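Local coordinates for sensor protein (Pseudomonas syringae pv. tomato, PDB 2R8R) that probably senses signals in a two-component system as an ATP-dependent histidine kinase, KdpD, of which this chain is the N-terminal P-loop NTPase-like domain, at residues A[37-41]-A[57-62]; A[87-93]-A[118-124]; A[126-132]-A[203-207]; A[153-159]-A[207-211]. One frame throughout, in Å; residues are numbered along the deposited sequence.

Contact 1: residues A[37-41]-A[57-62]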
loop_
_atom_site.group_PDB
_atom_site.type_symbol
_atom_site.label_atom_id
_atom_site.label_comp_id
_atom_site.label_asym_id
_atom_site.label_seq_id
_atom_site.Cartn_x
_atom_site.Cartn_y
_atom_site.Cartn_z
ATOM N N VAL A 37 13.177 10.887 -7.324
ATOM C CA VAL A 37 12.000 10.117 -6.954
ATOM C C VAL A 37 11.314 9.538 -8.187
ATOM O O VAL A 37 11.216 10.202 -9.202
ATOM C CB VAL A 37 10.984 11.005 -6.179
ATOM C CG1 VAL A 37 9.734 10.182 -5.751
ATOM C CG2 VAL A 37 11.664 11.654 -4.980
HETATM N N MSE A 38 10.867 8.295 -8.084
HETATM C CA MSE A 38 10.119 7.633 -9.126
HETATM C C MSE A 38 8.912 6.882 -8.519
HETATM O O MSE A 38 9.025 6.178 -7.513
HETATM C CB MSE A 38 11.000 6.650 -9.852
HETATM C CG MSE A 38 10.331 5.984 -11.030
HETATM SE SE MSE A 38 10.154 7.180 -12.571
HETATM C CE MSE A 38 12.009 6.944 -13.114
ATOM N N ALA A 39 7.753 7.083 -9.117
ATOM C CA ALA A 39 6.570 6.315 -8.798
ATOM C C ALA A 39 6.661 5.002 -9.564
ATOM O O ALA A 39 6.736 4.999 -10.794
ATOM C CB ALA A 39 5.301 7.107 -9.165
ATOM N N GLY A 40 6.691 3.894 -8.820
ATOM C CA GLY A 40 6.716 2.546 -9.405
ATOM C C GLY A 40 5.319 2.007 -9.608
ATOM O O GLY A 40 4.933 1.615 -10.714
ATOM N N VAL A 41 4.547 1.999 -8.529
ATOM C CA VAL A 41 3.118 1.746 -8.606
ATOM C C VAL A 41 2.397 2.572 -7.555
ATOM O O VAL A 41 2.718 2.501 -6.384
ATOM C CB VAL A 41 2.754 0.214 -8.514
ATOM C CG1 VAL A 41 3.482 -0.491 -7.383
ATOM C CG2 VAL A 41 1.203 0.019 -8.505
ATOM N N LEU A 57 5.100 14.013 -10.006
ATOM C CA LEU A 57 6.201 13.126 -9.721
ATOM C C LEU A 57 6.546 12.328 -10.974
ATOM O O LEU A 57 5.646 11.973 -11.746
ATOM C CB LEU A 57 5.823 12.147 -8.596
ATOM C CG LEU A 57 5.575 12.721 -7.201
ATOM C CD1 LEU A 57 4.862 11.697 -6.304
ATOM C CD2 LEU A 57 6.866 13.209 -6.576
ATOM N N PRO A 58 7.846 12.041 -11.195
ATOM C CA PRO A 58 8.174 11.135 -12.274
ATOM C C PRO A 58 7.487 9.780 -12.059
ATOM O O PRO A 58 7.337 9.318 -10.905
ATOM C CB PRO A 58 9.693 11.002 -12.160
ATOM C CG PRO A 58 10.114 12.271 -11.464
ATOM C CD PRO A 58 9.055 12.495 -10.480
ATOM N N GLN A 59 7.094 9.150 -13.169
ATOM C CA GLN A 59 6.318 7.915 -13.126
ATOM C C GLN A 59 6.887 6.876 -14.064
ATOM O O GLN A 59 7.232 7.196 -15.209
ATOM C CB GLN A 59 4.888 8.221 -13.494
ATOM C CG GLN A 59 4.158 9.057 -12.439
ATOM C CD GLN A 59 2.885 9.623 -12.992
ATOM O OE1 GLN A 59 2.128 8.916 -13.624
ATOM N NE2 GLN A 59 2.641 10.890 -12.757
ATOM N N GLN A 60 6.993 5.632 -13.574
ATOM C CA GLN A 60 7.485 4.529 -14.396
ATOM C C GLN A 60 6.311 3.772 -15.004
ATOM O O GLN A 60 5.548 3.182 -14.280
ATOM C CB GLN A 60 8.328 3.607 -13.543
ATOM C CG GLN A 60 8.980 2.451 -14.280
ATOM C CD GLN A 60 10.114 2.891 -15.183
ATOM O OE1 GLN A 60 11.081 3.524 -14.731
ATOM N NE2 GLN A 60 10.002 2.557 -16.493
ATOM N N PRO A 61 6.145 3.788 -16.339
ATOM C CA PRO A 61 5.001 3.040 -16.869
ATOM C C PRO A 61 4.843 1.604 -16.308
ATOM O O PRO A 61 5.802 0.861 -16.163
ATOM C CB PRO A 61 5.250 3.034 -18.379
ATOM C CG PRO A 61 5.932 4.317 -18.614
ATOM C CD PRO A 61 6.874 4.477 -17.406
ATOM N N LEU A 62 3.623 1.235 -15.985
ATOM C CA LEU A 62 3.329 -0.124 -15.555
ATOM C C LEU A 62 3.425 -1.128 -16.710
ATOM O O LEU A 62 3.308 -0.780 -17.896
ATOM C CB LEU A 62 1.924 -0.189 -14.934
ATOM C CG LEU A 62 1.679 0.715 -13.721
ATOM C CD1 LEU A 62 0.151 0.828 -13.467
ATOM C CD2 LEU A 62 2.444 0.268 -12.432
HETATM O O HOH W 1 6.392 0.770 -12.925
#
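Ala-39 makes both direct backbone hydrogen bonds between residues 37-41, which include strand 37-39, and the irregular loop 57-62. Its amide N donates to Pro-58 O at 2.9 Å, and its own O accepts from Gln-60 N, also at 2.9 Å. Gln-59 lies between the two partners, so the pattern is a single beta bridge pairing Ala-39 with Gln-59. One step further on, a water sits 2.8 Å from Gly-40 O and is also placed to donate to Gln-60 O, although other acceptors compete for its protons.

Strand 37-39 is the outermost strand at this end of the parallel sheet. Its inner edge is taken by strand 87-90, through bonds of Met-38 to Leu-87 and Leu-89, while the loop that follows helix 48-54 runs along its outer edge.

Van der Waals contacts flank the bonded backbones. Met-38, a selenomethionine, has CG anti to its N (chi1 -176°) and then bends twice, which lays SE over the loop backbone, 3.6 Å from Gln-59 C; the same atom meets Pro-58 CB at 3.9 Å. Gln-60 joins this side, its CB 4.0 Å from Met-38 CG, and its side chain also touches Leu-80 of helix 77-83. The Pro-58 ring rests against a carbonyl, with CG 3.3 Å from Val-37 O. At the far end Leu-62 crosses Val-41 at about a right angle, CD2 meeting Val-41 CB at 3.9 Å while also lying against Gly-40 O.

Contact 2: residues A[87-93]-A[118-124]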
loop_
_atom_site.group_PDB
_atom_site.type_symbol
_atom_site.label_atom_id
_atom_site.label_comp_id
_atom_site.label_asym_id
_atom_site.label_seq_id
_atom_site.Cartn_x
_atom_site.Cartn_y
_atom_site.Cartn_z
ATOM N N LEU A 87 14.634 6.918 -4.842
ATOM C CA LEU A 87 13.427 6.559 -4.079
ATOM C C LEU A 87 12.362 6.052 -5.020
ATOM O O LEU A 87 12.038 6.713 -6.006
ATOM C CB LEU A 87 12.868 7.778 -3.357
ATOM C CG LEU A 87 11.574 7.645 -2.507
ATOM C CD1 LEU A 87 11.697 6.537 -1.429
ATOM C CD2 LEU A 87 11.210 8.987 -1.884
ATOM N N VAL A 88 11.820 4.864 -4.735
ATOM C CA VAL A 88 10.664 4.336 -5.495
ATOM C C VAL A 88 9.422 4.266 -4.602
ATOM O O VAL A 88 9.476 3.801 -3.457
ATOM C CB VAL A 88 10.950 2.970 -6.196
ATOM C CG1 VAL A 88 9.737 2.486 -6.989
ATOM C CG2 VAL A 88 12.118 3.117 -7.140
ATOM N N LEU A 89 8.316 4.787 -5.135
ATOM C CA LEU A 89 7.022 4.719 -4.470
ATOM C C LEU A 89 6.235 3.508 -4.948
ATOM O O LEU A 89 6.029 3.310 -6.170
ATOM C CB LEU A 89 6.210 5.990 -4.728
ATOM C CG LEU A 89 6.994 7.279 -4.528
ATOM C CD1 LEU A 89 6.019 8.439 -4.727
ATOM C CD2 LEU A 89 7.677 7.301 -3.168
ATOM N N VAL A 90 5.836 2.692 -3.980
ATOM C CA VAL A 90 5.199 1.376 -4.231
ATOM C C VAL A 90 3.990 1.170 -3.294
ATOM O O VAL A 90 4.161 0.832 -2.118
ATOM C CB VAL A 90 6.198 0.217 -4.035
ATOM C CG1 VAL A 90 5.510 -1.177 -4.300
ATOM C CG2 VAL A 90 7.457 0.414 -4.917
ATOM N N ASP A 91 2.780 1.430 -3.809
ATOM C CA ASP A 91 1.545 1.124 -3.090
ATOM C C ASP A 91 1.383 -0.372 -2.875
ATOM O O ASP A 91 1.843 -1.170 -3.680
ATOM C CB ASP A 91 0.313 1.706 -3.812
ATOM C CG ASP A 91 -0.193 2.984 -3.156
ATOM O OD1 ASP A 91 -0.310 3.010 -1.902
ATOM O OD2 ASP A 91 -0.493 3.953 -3.887
ATOM N N GLU A 92 0.783 -0.742 -1.751
ATOM C CA GLU A 92 0.298 -2.095 -1.524
ATOM C C GLU A 92 1.353 -3.188 -1.344
ATOM O O GLU A 92 1.544 -4.044 -2.210
ATOM C CB GLU A 92 -0.765 -2.453 -2.570
ATOM C CG GLU A 92 -1.983 -1.535 -2.350
ATOM C CD GLU A 92 -3.141 -1.693 -3.334
ATOM O OE1 GLU A 92 -3.168 -2.689 -4.127
ATOM O OE2 GLU A 92 -4.035 -0.793 -3.279
ATOM N N LEU A 93 1.975 -3.152 -0.165
ATOM C CA LEU A 93 3.110 -3.985 0.212
ATOM C C LEU A 93 2.783 -5.502 0.214
ATOM O O LEU A 93 3.668 -6.338 -0.065
ATOM C CB LEU A 93 3.572 -3.540 1.619
ATOM C CG LEU A 93 4.700 -4.238 2.379
ATOM C CD1 LEU A 93 6.046 -4.288 1.593
ATOM C CD2 LEU A 93 4.871 -3.559 3.723
ATOM N N ILE A 118 18.155 1.161 -3.590
ATOM C CA ILE A 118 17.049 2.068 -3.868
ATOM C C ILE A 118 16.165 2.141 -2.609
ATOM O O ILE A 118 15.756 1.117 -2.049
ATOM C CB ILE A 118 16.250 1.598 -5.140
ATOM C CG1 ILE A 118 17.210 1.523 -6.358
ATOM C CG2 ILE A 118 14.991 2.513 -5.440
ATOM C CD1 ILE A 118 16.669 0.680 -7.527
ATOM N N ASP A 119 15.888 3.358 -2.160
ATOM C CA ASP A 119 14.921 3.573 -1.082
ATOM C C ASP A 119 13.513 3.304 -1.588
ATOM O O ASP A 119 13.203 3.542 -2.761
ATOM C CB ASP A 119 15.008 5.021 -0.547
ATOM C CG ASP A 119 16.353 5.334 0.108
ATOM O OD1 ASP A 119 16.943 4.460 0.786
ATOM O OD2 ASP A 119 16.811 6.478 -0.050
ATOM N N VAL A 120 12.666 2.801 -0.694
ATOM C CA VAL A 120 11.287 2.529 -1.006
ATOM C C VAL A 120 10.314 3.085 0.031
ATOM O O VAL A 120 10.505 2.915 1.240
ATOM C CB VAL A 120 11.013 1.009 -1.225
ATOM C CG1 VAL A 120 9.522 0.813 -1.499
ATOM C CG2 VAL A 120 11.866 0.425 -2.402
ATOM N N TYR A 121 9.272 3.762 -0.459
ATOM C CA TYR A 121 8.085 4.116 0.364
ATOM C C TYR A 121 6.966 3.178 -0.069
ATOM O O TYR A 121 6.814 2.893 -1.253
ATOM C CB TYR A 121 7.617 5.563 0.119
ATOM C CG TYR A 121 8.461 6.696 0.708
ATOM C CD1 TYR A 121 9.666 6.464 1.340
ATOM C CD2 TYR A 121 8.030 8.033 0.589
ATOM C CE1 TYR A 121 10.438 7.520 1.851
ATOM C CE2 TYR A 121 8.784 9.083 1.108
ATOM C CZ TYR A 121 9.986 8.813 1.749
ATOM O OH TYR A 121 10.711 9.865 2.273
ATOM N N THR A 122 6.207 2.678 0.900
ATOM C CA THR A 122 5.119 1.737 0.617
ATOM C C THR A 122 3.954 1.955 1.565
ATOM O O THR A 122 4.087 2.613 2.581
ATOM C CB THR A 122 5.619 0.223 0.644
ATOM O OG1 THR A 122 4.646 -0.618 0.010
ATOM C CG2 THR A 122 5.888 -0.291 2.071
ATOM N N THR A 123 2.802 1.417 1.199
ATOM C CA THR A 123 1.594 1.480 2.027
ATOM C C THR A 123 1.092 0.066 2.292
ATOM O O THR A 123 1.263 -0.830 1.463
ATOM C CB THR A 123 0.517 2.266 1.323
ATOM O OG1 THR A 123 0.151 1.551 0.148
ATOM C CG2 THR A 123 1.040 3.669 0.930
ATOM N N VAL A 124 0.495 -0.142 3.461
ATOM C CA VAL A 124 -0.160 -1.380 3.750
ATOM C C VAL A 124 -1.258 -1.156 4.789
ATOM O O VAL A 124 -1.087 -0.348 5.712
ATOM C CB VAL A 124 0.848 -2.424 4.251
ATOM C CG1 VAL A 124 1.296 -2.134 5.730
ATOM C CG2 VAL A 124 0.288 -3.862 4.061
#
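Leu-87 projects a methyl over the ring of Tyr-121: CD1 stands 3.8 Å from the ring centroid, 27° off the normal, in a CH-pi contact displaced toward Tyr-121 CD1, while its CD2 reaches across to CZ. The two side chains cross at about a right angle. Leu-89 lies beside Tyr-121, pointing the same way, with CD2 3.7 Å from Tyr-121 CB. These residues share the face of the sheet packed by helix 19-32. Val-88, Val-90 and Val-120 occupy the other face, where Val-90 CG2 settles at 4.0 Å from Val-120 CG1. Ile-118, just before strand 119-124, butts its CG2 against Val-88 CG2 at 3.4 Å, a tight fit.

Strands 87-90 and 119-124 run parallel with a -22° crossing, joined through helix 106-115 as a beta-alpha-beta crossover in the middle of the P-loop-type sheet. Four hydrophobic residues, 87-90, followed by Asp-91 and Glu-92, resemble a Walker B motif, and Asp-91 OD1 is hydrogen-bonded to Thr-20 OG1 of the probable Walker A loop.

Backbone bonds hold the strands in register, among them Val-88 N to Asp-119 O. Where strand 87-90 ends, threonine hydroxyls take over. Thr-122 OG1, anti to its own N (chi1 -164°), donates to Val-90 O at 2.6 Å. Thr-123 OG1 donates to the anti lone pair of Asp-91 OD1 at 2.6 Å and accepts from Glu-92 N at 3.0 Å, tying the carboxylate to the turn. Beyond that turn Leu-93 lies crosswise over the Thr-122 methyl, its CD2 3.8 Å from Thr-122 CG2, as Leu-93 N bonds to Thr-123 O.

Contact 3: residues A[126-132]-A[203-207]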
loop_
_atom_site.group_PDB
_atom_site.type_symbol
_atom_site.label_atom_id
_atom_site.label_comp_id
_atom_site.label_asym_id
_atom_site.label_seq_id
_atom_site.Cartn_x
_atom_site.Cartn_y
_atom_site.Cartn_z
ATOM N N VAL A 126 -3.445 -2.903 7.916
ATOM C CA VAL A 126 -3.021 -3.801 8.988
ATOM C C VAL A 126 -3.527 -5.238 8.833
ATOM O O VAL A 126 -2.874 -6.157 9.316
ATOM C CB VAL A 126 -3.415 -3.250 10.365
ATOM C CG1 VAL A 126 -4.911 -3.360 10.596
ATOM C CG2 VAL A 126 -2.637 -3.965 11.413
ATOM N N GLN A 127 -4.665 -5.411 8.149
ATOM C CA GLN A 127 -5.319 -6.727 7.958
ATOM C C GLN A 127 -4.469 -7.785 7.252
ATOM O O GLN A 127 -4.712 -8.999 7.398
ATOM C CB GLN A 127 -6.613 -6.565 7.146
ATOM C CG GLN A 127 -6.378 -6.003 5.760
ATOM C CD GLN A 127 -7.642 -5.664 5.010
ATOM O OE1 GLN A 127 -8.203 -6.560 4.380
ATOM N NE2 GLN A 127 -8.090 -4.359 5.036
ATOM N N HIS A 128 -3.491 -7.317 6.470
ATOM C CA HIS A 128 -2.645 -8.181 5.664
ATOM C C HIS A 128 -1.568 -8.886 6.434
ATOM O O HIS A 128 -1.048 -9.888 5.980
ATOM C CB HIS A 128 -2.042 -7.396 4.500
ATOM C CG HIS A 128 -3.074 -6.826 3.584
ATOM N ND1 HIS A 128 -3.774 -7.596 2.674
ATOM C CD2 HIS A 128 -3.559 -5.570 3.474
ATOM C CE1 HIS A 128 -4.625 -6.829 2.024
ATOM N NE2 HIS A 128 -4.515 -5.594 2.491
ATOM N N LEU A 129 -1.246 -8.412 7.621
ATOM C CA LEU A 129 -0.241 -9.086 8.426
ATOM C C LEU A 129 -0.641 -10.533 8.756
ATOM O O LEU A 129 -1.736 -10.761 9.271
ATOM C CB LEU A 129 0.017 -8.307 9.710
ATOM C CG LEU A 129 0.746 -6.983 9.464
ATOM C CD1 LEU A 129 0.865 -6.212 10.770
ATOM C CD2 LEU A 129 2.134 -7.249 8.831
ATOM N N GLU A 130 0.273 -11.479 8.494
ATOM C CA GLU A 130 0.036 -12.912 8.746
ATOM C C GLU A 130 -0.508 -13.245 10.141
ATOM O O GLU A 130 -1.523 -13.928 10.272
ATOM C CB GLU A 130 1.321 -13.718 8.512
ATOM C CG GLU A 130 1.377 -14.416 7.174
ATOM C CD GLU A 130 2.752 -15.013 6.874
ATOM O OE1 GLU A 130 3.575 -15.216 7.799
ATOM O OE2 GLU A 130 3.009 -15.266 5.687
ATOM N N SER A 131 0.178 -12.739 11.170
ATOM C CA SER A 131 -0.207 -12.936 12.575
ATOM C C SER A 131 -1.648 -12.540 12.910
ATOM O O SER A 131 -2.212 -13.042 13.880
ATOM C CB SER A 131 0.721 -12.130 13.470
ATOM O OG SER A 131 0.608 -10.745 13.165
ATOM N N LEU A 132 -2.225 -11.641 12.106
ATOM C CA LEU A 132 -3.560 -11.060 12.324
ATOM C C LEU A 132 -4.658 -11.640 11.392
ATOM O O LEU A 132 -5.808 -11.200 11.475
ATOM C CB LEU A 132 -3.471 -9.520 12.121
ATOM C CG LEU A 132 -2.604 -8.712 13.114
ATOM C CD1 LEU A 132 -2.605 -7.192 12.830
ATOM C CD2 LEU A 132 -3.047 -8.987 14.579
HETATM N N MSE A 203 -5.757 -2.499 16.124
HETATM C CA MSE A 203 -4.710 -3.369 15.582
HETATM C C MSE A 203 -3.561 -2.586 14.958
HETATM O O MSE A 203 -2.402 -2.879 15.204
HETATM C CB MSE A 203 -5.287 -4.338 14.527
HETATM C CG MSE A 203 -6.014 -5.522 15.149
HETATM SE SE MSE A 203 -6.730 -6.781 13.863
HETATM C CE MSE A 203 -8.626 -6.637 14.239
ATOM N N ALA A 204 -3.893 -1.602 14.134
ATOM C CA ALA A 204 -2.875 -0.756 13.502
ATOM C C ALA A 204 -2.042 -0.059 14.590
ATOM O O ALA A 204 -0.819 0.004 14.510
ATOM C CB ALA A 204 -3.548 0.281 12.550
HETATM N N MSE A 205 -2.709 0.468 15.609
HETATM C CA MSE A 205 -1.994 1.156 16.688
HETATM C C MSE A 205 -1.125 0.208 17.493
HETATM O O MSE A 205 0.009 0.528 17.803
HETATM C CB MSE A 205 -2.958 1.893 17.607
HETATM C CG MSE A 205 -3.336 3.240 17.044
HETATM SE SE MSE A 205 -4.602 4.113 18.166
HETATM C CE MSE A 205 -4.891 5.836 17.217
ATOM N N GLN A 206 -1.665 -0.955 17.842
ATOM C CA GLN A 206 -0.900 -1.966 18.555
ATOM C C GLN A 206 0.284 -2.430 17.704
ATOM O O GLN A 206 1.386 -2.583 18.206
ATOM C CB GLN A 206 -1.789 -3.141 18.903
ATOM C CG GLN A 206 -2.790 -2.890 20.038
ATOM C CD GLN A 206 -3.789 -4.056 20.187
ATOM O OE1 GLN A 206 -3.955 -4.882 19.266
ATOM N NE2 GLN A 206 -4.476 -4.111 21.337
ATOM N N THR A 207 0.055 -2.651 16.411
ATOM C CA THR A 207 1.144 -2.929 15.468
ATOM C C THR A 207 2.222 -1.837 15.468
ATOM O O THR A 207 3.399 -2.158 15.579
ATOM C CB THR A 207 0.639 -3.133 14.028
ATOM O OG1 THR A 207 -0.303 -4.217 13.996
ATOM C CG2 THR A 207 1.837 -3.450 13.034
#
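Val-126 presses its branched side chain onto one turn of helix 194-209, between Met-203, Ala-204 and Thr-207. Its CG2 branch, anti to the backbone N, makes the closest approach to the helix: it lies 3.5 Å from Thr-207 OG1 and 3.8 Å from Ala-204 N. The other branch, CG1, is held in the crowded position between N and carbonyl carbon (chi1 72°) and meets Met-203 CB at 4.1 Å. Two leucines close over Thr-207. Leu-129 approaches tip to tip, CD1 3.7 Å from Thr-207 CG2, whereas Leu-132 slants across with CD1 3.9 Å from Thr-207 OG1.

No hydrogen bond passes between the segments; the hydroxyl among these carbons is satisfied within its own helix. Thr-207 OG1 donates to Met-203 O at 2.8 Å, 40° above the carbonyl plane, and Thr-207 N reaches the same oxygen from the opposite face. With OG1 so bonded (chi1 -58°), CG2 stands anti to the backbone N and faces Leu-129.

The helix is the last in the modelled chain, and it packs here on the loop that leaves the central strand 119-125 of the P-loop-type fold and leads into helix 133-140. That loop starts with a 3-10 turn at 126-128. A further turn, closed by Leu-132 N to Leu-129 O at 3.0 Å, carries both leucines.

Further out, the backbone of Val-126 is bonded to Gly-12 at the end of strand 7-12, and His-128 ND1 is bonded to Glu-146 O. On the helix side the selenomethionine chain of Met-203 bends at chi3 and runs on to Gln-135, Val-136 and Ile-139 of helix 133-140.

Contact 4: residues A[153-159]-A[207-211]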
loop_
_atom_site.group_PDB
_atom_site.type_symbol
_atom_site.label_atom_id
_atom_site.label_comp_id
_atom_site.label_asym_id
_atom_site.label_seq_id
_atom_site.Cartn_x
_atom_site.Cartn_y
_atom_site.Cartn_z
ATOM N N LEU A 153 7.489 -6.132 7.599
ATOM C CA LEU A 153 7.158 -4.853 8.229
ATOM C C LEU A 153 8.046 -4.522 9.442
ATOM O O LEU A 153 8.426 -3.369 9.625
ATOM C CB LEU A 153 5.667 -4.823 8.584
ATOM C CG LEU A 153 5.148 -3.545 9.218
ATOM C CD1 LEU A 153 3.717 -3.362 8.886
ATOM C CD2 LEU A 153 5.331 -3.635 10.736
ATOM N N GLN A 154 8.361 -5.535 10.258
ATOM C CA GLN A 154 9.208 -5.372 11.464
ATOM C C GLN A 154 10.618 -4.885 11.141
ATOM O O GLN A 154 11.212 -4.121 11.887
ATOM C CB GLN A 154 9.306 -6.684 12.256
ATOM C CG GLN A 154 7.980 -7.044 12.928
ATOM C CD GLN A 154 7.886 -8.495 13.422
ATOM O OE1 GLN A 154 8.846 -9.273 13.323
ATOM N NE2 GLN A 154 6.714 -8.857 13.980
ATOM N N GLU A 155 11.144 -5.338 10.019
ATOM C CA GLU A 155 12.471 -4.951 9.614
ATOM C C GLU A 155 12.499 -3.704 8.746
ATOM O O GLU A 155 13.563 -3.337 8.262
ATOM C CB GLU A 155 13.138 -6.138 8.925
ATOM C CG GLU A 155 13.247 -7.313 9.896
ATOM C CD GLU A 155 13.999 -8.468 9.335
ATOM O OE1 GLU A 155 14.469 -8.376 8.179
ATOM O OE2 GLU A 155 14.130 -9.473 10.063
ATOM N N ALA A 156 11.351 -3.034 8.587
ATOM C CA ALA A 156 11.287 -1.751 7.880
ATOM C C ALA A 156 12.120 -0.724 8.641
ATOM O O ALA A 156 12.103 -0.701 9.860
ATOM C CB ALA A 156 9.854 -1.277 7.748
ATOM N N PHE A 157 12.879 0.089 7.928
ATOM C CA PHE A 157 13.644 1.142 8.549
ATOM C C PHE A 157 12.744 2.112 9.340
ATOM O O PHE A 157 13.061 2.510 10.451
ATOM C CB PHE A 157 14.390 1.915 7.481
ATOM C CG PHE A 157 15.464 2.784 8.017
ATOM C CD1 PHE A 157 16.649 2.234 8.475
ATOM C CD2 PHE A 157 15.333 4.157 8.018
ATOM C CE1 PHE A 157 17.674 3.044 8.951
ATOM C CE2 PHE A 157 16.355 4.963 8.502
ATOM C CZ PHE A 157 17.517 4.397 8.980
ATOM N N ASP A 158 11.637 2.505 8.728
ATOM C CA ASP A 158 10.736 3.501 9.275
ATOM C C ASP A 158 9.295 2.993 9.105
ATOM O O ASP A 158 8.953 2.386 8.101
ATOM C CB ASP A 158 10.875 4.827 8.476
ATOM C CG ASP A 158 11.923 5.804 9.030
ATOM O OD1 ASP A 158 12.164 5.882 10.285
ATOM O OD2 ASP A 158 12.456 6.575 8.167
ATOM N N LEU A 159 8.465 3.261 10.101
ATOM C CA LEU A 159 7.060 2.970 10.015
ATOM C C LEU A 159 6.280 4.182 10.488
ATOM O O LEU A 159 6.571 4.730 11.565
ATOM C CB LEU A 159 6.712 1.729 10.863
ATOM C CG LEU A 159 5.248 1.259 10.761
ATOM C CD1 LEU A 159 5.166 -0.113 10.109
ATOM C CD2 LEU A 159 4.614 1.216 12.122
ATOM N N THR A 207 0.055 -2.651 16.411
ATOM C CA THR A 207 1.144 -2.929 15.468
ATOM C C THR A 207 2.222 -1.837 15.468
ATOM O O THR A 207 3.399 -2.158 15.579
ATOM C CB THR A 207 0.639 -3.133 14.028
ATOM O OG1 THR A 207 -0.303 -4.217 13.996
ATOM C CG2 THR A 207 1.837 -3.450 13.034
ATOM N N ALA A 208 1.813 -0.567 15.365
ATOM C CA ALA A 208 2.761 0.556 15.330
ATOM C C ALA A 208 3.545 0.715 16.629
ATOM O O ALA A 208 4.719 1.134 16.592
ATOM C CB ALA A 208 2.071 1.882 14.963
ATOM N N ALA A 209 2.913 0.406 17.760
ATOM C CA ALA A 209 3.546 0.556 19.057
ATOM C C ALA A 209 4.585 -0.542 19.306
ATOM O O ALA A 209 5.621 -0.286 19.950
ATOM C CB ALA A 209 2.497 0.558 20.172
ATOM N N ALA A 210 4.306 -1.748 18.794
ATOM C CA ALA A 210 5.211 -2.894 18.893
ATOM C C ALA A 210 6.458 -2.776 18.007
ATOM O O ALA A 210 7.377 -3.592 18.145
ATOM C CB ALA A 210 4.460 -4.193 18.549
ATOM N N GLN A 211 6.505 -1.796 17.099
ATOM C CA GLN A 211 7.697 -1.574 16.249
ATOM C C GLN A 211 8.771 -0.840 17.037
ATOM O O GLN A 211 9.953 -1.180 16.933
ATOM C CB GLN A 211 7.339 -0.779 14.982
ATOM C CG GLN A 211 8.480 -0.629 13.901
ATOM C CD GLN A 211 8.406 -1.651 12.731
ATOM O OE1 GLN A 211 7.606 -2.596 12.757
ATOM N NE2 GLN A 211 9.252 -1.447 11.707
#
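Gln-211 donates a hydrogen bond from its side-chain NE2 to Leu-153 O at 3.0 Å. The bond is moderately straight (N-H...O 155°), and the oxygen lies close to the amide plane of the glutamine. CG starts anti to the backbone N and the chain then bends at chi2 (97°), which brings the amide across to the end of helix 150-154. Leu-153 O is shared: Ala-156 N also donates to it, at 3.1 Å, as the chain leaves the helix. The amide thus adds a second donor to a carbonyl at the C-terminal end of the helix.

This helix end and the turn after it lead into strand 158-161, the outermost strand on this side of the parallel sheet, paired with strand 7-12. Helix 194-209 lies alongside, and Gln-211, the last modelled residue, belongs to its C-terminal end region.

Van der Waals contacts complete the join. Gln-211 OE1 rests against the methyl Leu-153 CD2 at 3.2 Å, and NE2 lies 4.0 Å from Ala-156 CB, so the flat amide is bordered by carbon as well as by the carbonyl. Leu-159 reaches the helix from the strand: its CD2 sits 3.8 Å from Ala-208 CA and 3.9 Å from Ala-208 CB. A looser touch, 4.2 Å, joins Leu-153 CD2 to Thr-207 CG2; the Thr-207 side chain also touches Leu-11 of strand 7-12.

Contact 2 forms the buried centre of the fold, and its backbone bonds and interlocking side chains belong to the inside of the parallel sheet. Contact 1 adjoins it through strands 37-39 and 87-90, with Gly-40 N 2.8 Å from Leu-89 O, but lies at the sheet margin, is partly exposed and combines a single bridge and a water with side-chain packing. Contacts 3 and 4 both hold helix 194-209 and share Thr-207. The former is buried, with no hydrogen bond across its segments; the latter, at the opposite sheet edge from contact 1, is more open and adds a glutamine bond. Leu-153 of contact 4 touches Val-124 of contact 2 and Leu-129 of contact 3.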